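Local coordinates for protein 3-carboxy-cis,cis-muconate cycloisomerase (Pseudomonas putida, PDB 1RE5) that belongs to the fumarase/aspartase superfamily, largely helical enzymes that assemble as tetramers, at residues D[133-144]-D[435-445]. Sequence-based numbering, arbitrary orientation.
Sequences ADTLSQQALKHA and RVWVARAVSEH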
# COMPACT_ATOMS: atom_id res chain seq x y z
N ALA D 133 27.93 1.01 -7.96
CA ALA D 133 28.10 -0.04 -8.95
C ALA D 133 29.58 -0.33 -9.18
O ALA D 133 29.98 -1.48 -9.38
CB ALA D 133 27.43 0.34 -10.26
N ASP D 134 30.41 0.72 -9.17
CA ASP D 134 31.84 0.55 -9.37
C ASP D 134 32.44 -0.32 -8.28
O ASP D 134 33.04 -1.37 -8.56
CB ASP D 134 32.56 1.91 -9.38
CG ASP D 134 32.57 2.58 -10.76
OD1 ASP D 134 32.70 1.86 -11.78
OD2 ASP D 134 32.46 3.83 -10.82
N THR D 135 32.25 0.11 -7.03
CA THR D 135 32.81 -0.62 -5.91
C THR D 135 32.24 -2.03 -5.80
O THR D 135 32.93 -2.96 -5.39
CB THR D 135 32.60 0.12 -4.56
OG1 THR D 135 31.65 -0.59 -3.76
CG2 THR D 135 32.11 1.53 -4.78
N LEU D 136 30.98 -2.18 -6.19
CA LEU D 136 30.32 -3.49 -6.14
C LEU D 136 30.94 -4.38 -7.20
O LEU D 136 31.07 -5.59 -7.02
CB LEU D 136 28.84 -3.33 -6.41
CG LEU D 136 27.88 -4.07 -5.51
CD1 LEU D 136 28.29 -3.93 -4.06
CD2 LEU D 136 26.49 -3.49 -5.74
N SER D 137 31.33 -3.75 -8.30
CA SER D 137 31.95 -4.43 -9.43
C SER D 137 33.30 -5.03 -9.02
O SER D 137 33.62 -6.16 -9.39
CB SER D 137 32.16 -3.44 -10.57
OG SER D 137 32.96 -4.03 -11.57
N GLN D 138 34.09 -4.27 -8.27
CA GLN D 138 35.40 -4.73 -7.82
C GLN D 138 35.28 -5.90 -6.85
O GLN D 138 35.96 -6.91 -6.99
CB GLN D 138 36.14 -3.58 -7.16
CG GLN D 138 36.36 -2.40 -8.06
CD GLN D 138 37.39 -1.44 -7.52
OE1 GLN D 138 37.68 -0.42 -8.14
NE2 GLN D 138 37.96 -1.77 -6.36
N GLN D 139 34.42 -5.75 -5.86
CA GLN D 139 34.18 -6.80 -4.87
C GLN D 139 33.71 -8.08 -5.58
O GLN D 139 34.13 -9.17 -5.23
CB GLN D 139 33.11 -6.34 -3.87
CG GLN D 139 33.47 -5.11 -3.07
CD GLN D 139 34.52 -5.39 -2.01
OE1 GLN D 139 34.72 -4.58 -1.11
NE2 GLN D 139 35.18 -6.54 -2.10
N ALA D 140 32.85 -7.94 -6.58
CA ALA D 140 32.37 -9.10 -7.32
C ALA D 140 33.57 -9.83 -7.90
O ALA D 140 33.72 -11.04 -7.73
CB ALA D 140 31.43 -8.66 -8.44
N LEU D 141 34.43 -9.10 -8.59
CA LEU D 141 35.62 -9.70 -9.18
C LEU D 141 36.53 -10.28 -8.11
O LEU D 141 36.97 -11.42 -8.22
CB LEU D 141 36.41 -8.66 -9.98
CG LEU D 141 35.82 -8.23 -11.32
CD1 LEU D 141 36.61 -7.04 -11.85
CD2 LEU D 141 35.85 -9.40 -12.30
N LYS D 142 36.81 -9.49 -7.08
CA LYS D 142 37.67 -9.93 -5.99
C LYS D 142 37.25 -11.26 -5.40
O LYS D 142 38.10 -12.09 -5.09
CB LYS D 142 37.70 -8.89 -4.88
CG LYS D 142 38.46 -9.34 -3.64
CD LYS D 142 38.75 -8.16 -2.72
CE LYS D 142 39.57 -8.57 -1.51
NZ LYS D 142 39.90 -7.41 -0.64
N HIS D 143 35.95 -11.47 -5.25
CA HIS D 143 35.46 -12.72 -4.68
C HIS D 143 34.75 -13.60 -5.70
O HIS D 143 33.92 -14.44 -5.35
CB HIS D 143 34.52 -12.45 -3.50
CG HIS D 143 35.19 -11.82 -2.32
ND1 HIS D 143 35.23 -10.46 -2.12
CD2 HIS D 143 35.86 -12.37 -1.28
CE1 HIS D 143 35.89 -10.19 -1.00
NE2 HIS D 143 36.29 -11.34 -0.48
N ALA D 144 35.07 -13.42 -6.98
CA ALA D 144 34.44 -14.20 -8.04
C ALA D 144 34.49 -15.70 -7.80
O ALA D 144 33.66 -16.44 -8.32
CB ALA D 144 35.08 -13.88 -9.38
N ARG D 435 31.77 -17.94 -11.91
CA ARG D 435 32.70 -16.95 -12.46
C ARG D 435 32.22 -16.29 -13.76
O ARG D 435 32.51 -15.12 -14.04
CB ARG D 435 34.09 -17.59 -12.68
CG ARG D 435 34.92 -17.66 -11.41
CD ARG D 435 36.30 -18.29 -11.62
NE ARG D 435 36.24 -19.75 -11.79
CZ ARG D 435 35.61 -20.57 -10.95
NH1 ARG D 435 34.97 -20.10 -9.88
NH2 ARG D 435 35.60 -21.88 -11.19
N VAL D 436 31.47 -17.04 -14.56
CA VAL D 436 30.94 -16.51 -15.80
C VAL D 436 29.93 -15.39 -15.48
O VAL D 436 29.99 -14.30 -16.06
CB VAL D 436 30.24 -17.61 -16.61
CG1 VAL D 436 29.57 -17.01 -17.85
CG2 VAL D 436 31.25 -18.65 -17.02
N TRP D 437 29.01 -15.67 -14.55
CA TRP D 437 28.00 -14.69 -14.17
C TRP D 437 28.67 -13.37 -13.75
O TRP D 437 28.29 -12.28 -14.20
CB TRP D 437 27.14 -15.21 -13.02
CG TRP D 437 26.34 -16.47 -13.30
CD1 TRP D 437 25.91 -17.39 -12.38
CD2 TRP D 437 25.86 -16.93 -14.57
NE1 TRP D 437 25.19 -18.38 -12.99
CE2 TRP D 437 25.14 -18.13 -14.34
CE3 TRP D 437 25.96 -16.45 -15.89
CZ2 TRP D 437 24.53 -18.86 -15.37
CZ3 TRP D 437 25.34 -17.17 -16.92
CH2 TRP D 437 24.64 -18.37 -16.65
N VAL D 438 29.67 -13.46 -12.88
CA VAL D 438 30.38 -12.27 -12.43
C VAL D 438 31.00 -11.55 -13.62
O VAL D 438 31.05 -10.32 -13.67
CB VAL D 438 31.50 -12.63 -11.46
CG1 VAL D 438 32.32 -11.38 -11.15
CG2 VAL D 438 30.92 -13.24 -10.18
N ALA D 439 31.48 -12.33 -14.59
CA ALA D 439 32.11 -11.78 -15.79
C ALA D 439 31.12 -10.99 -16.62
O ALA D 439 31.38 -9.84 -16.98
CB ALA D 439 32.66 -12.91 -16.60
N ARG D 440 29.99 -11.61 -16.93
CA ARG D 440 28.96 -10.97 -17.73
C ARG D 440 28.42 -9.70 -17.06
O ARG D 440 28.26 -8.67 -17.71
CB ARG D 440 27.82 -11.94 -17.97
CG ARG D 440 28.21 -13.21 -18.65
CD ARG D 440 26.99 -14.05 -18.89
NE ARG D 440 26.81 -14.37 -20.29
CZ ARG D 440 25.64 -14.30 -20.93
NH1 ARG D 440 24.54 -13.92 -20.29
NH2 ARG D 440 25.56 -14.64 -22.21
N ALA D 441 28.14 -9.79 -15.77
CA ALA D 441 27.61 -8.63 -15.05
C ALA D 441 28.59 -7.46 -15.04
O ALA D 441 28.19 -6.32 -15.30
CB ALA D 441 27.27 -9.03 -13.61
N VAL D 442 29.86 -7.74 -14.74
CA VAL D 442 30.88 -6.69 -14.70
C VAL D 442 31.07 -6.15 -16.10
O VAL D 442 31.23 -4.95 -16.30
CB VAL D 442 32.21 -7.24 -14.17
CG1 VAL D 442 33.31 -6.20 -14.32
CG2 VAL D 442 32.04 -7.63 -12.71
N SER D 443 31.05 -7.05 -17.07
CA SER D 443 31.20 -6.67 -18.47
C SER D 443 30.15 -5.61 -18.84
O SER D 443 30.47 -4.52 -19.29
CB SER D 443 31.02 -7.90 -19.35
OG SER D 443 31.14 -7.57 -20.71
N GLU D 444 28.89 -5.96 -18.63
CA GLU D 444 27.78 -5.08 -18.92
C GLU D 444 27.89 -3.75 -18.17
O GLU D 444 27.48 -2.70 -18.66
CB GLU D 444 26.49 -5.79 -18.56
CG GLU D 444 25.33 -5.36 -19.40
CD GLU D 444 24.10 -6.18 -19.10
OE1 GLU D 444 23.55 -6.05 -17.97
OE2 GLU D 444 23.70 -6.96 -19.99
N HIS D 445 28.43 -3.80 -16.96
CA HIS D 445 28.61 -2.61 -16.15
C HIS D 445 29.61 -1.66 -16.83
O HIS D 445 29.43 -0.45 -16.81
CB HIS D 445 29.12 -2.98 -14.74
CG HIS D 445 29.73 -1.84 -13.99
ND1 HIS D 445 29.00 -0.75 -13.56
CD2 HIS D 445 31.01 -1.60 -13.62
CE1 HIS D 445 29.81 0.11 -12.96
NE2 HIS D 445 31.04 -0.39 -12.98
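From Ala133 facing His445 to Ala144 facing Arg435, helix 133-142 and the turn after it run nearly antiparallel to helix 435-445, the helix axes 9.8 Å apart at closest approach and 157° between their directions. Ala140 and Ser137 on the first helix, with Ala144 just after it, receive valines from the second, an example of how a C-terminal helix is fitted to a long core helix. Val438 sends CG1, anti to its backbone N (chi1 174°), to Ala140 CB at 3.9 Å, where Leu141 and Ala144 also border it. One turn on, Val442 lays CG1 against Ser137 OG (3.5 Å) and CG2 beside Leu141 CG (4.1 Å). Arg435 CG lies 3.6 Å from Ala144 O, which is hydrogen-bonded to Thr161 OG1. At the far end the imidazole of His445 brings CE1 to within 3.6 Å of Ala133 CB, with Ala133 O over one face, offset toward the rim. Its NE2 donates to Asp134 OD1 at 3.0 Å, a bent bond (146°) in the ring plane but above the carboxylate plane. Elsewhere, Trp437 and Arg440 pack against a second subunit. Chemically, a mostly apolar seam ends in a single histidine-carboxylate bond, which, with the Ala133 and Ser137 contacts, should limit the ring's rotation.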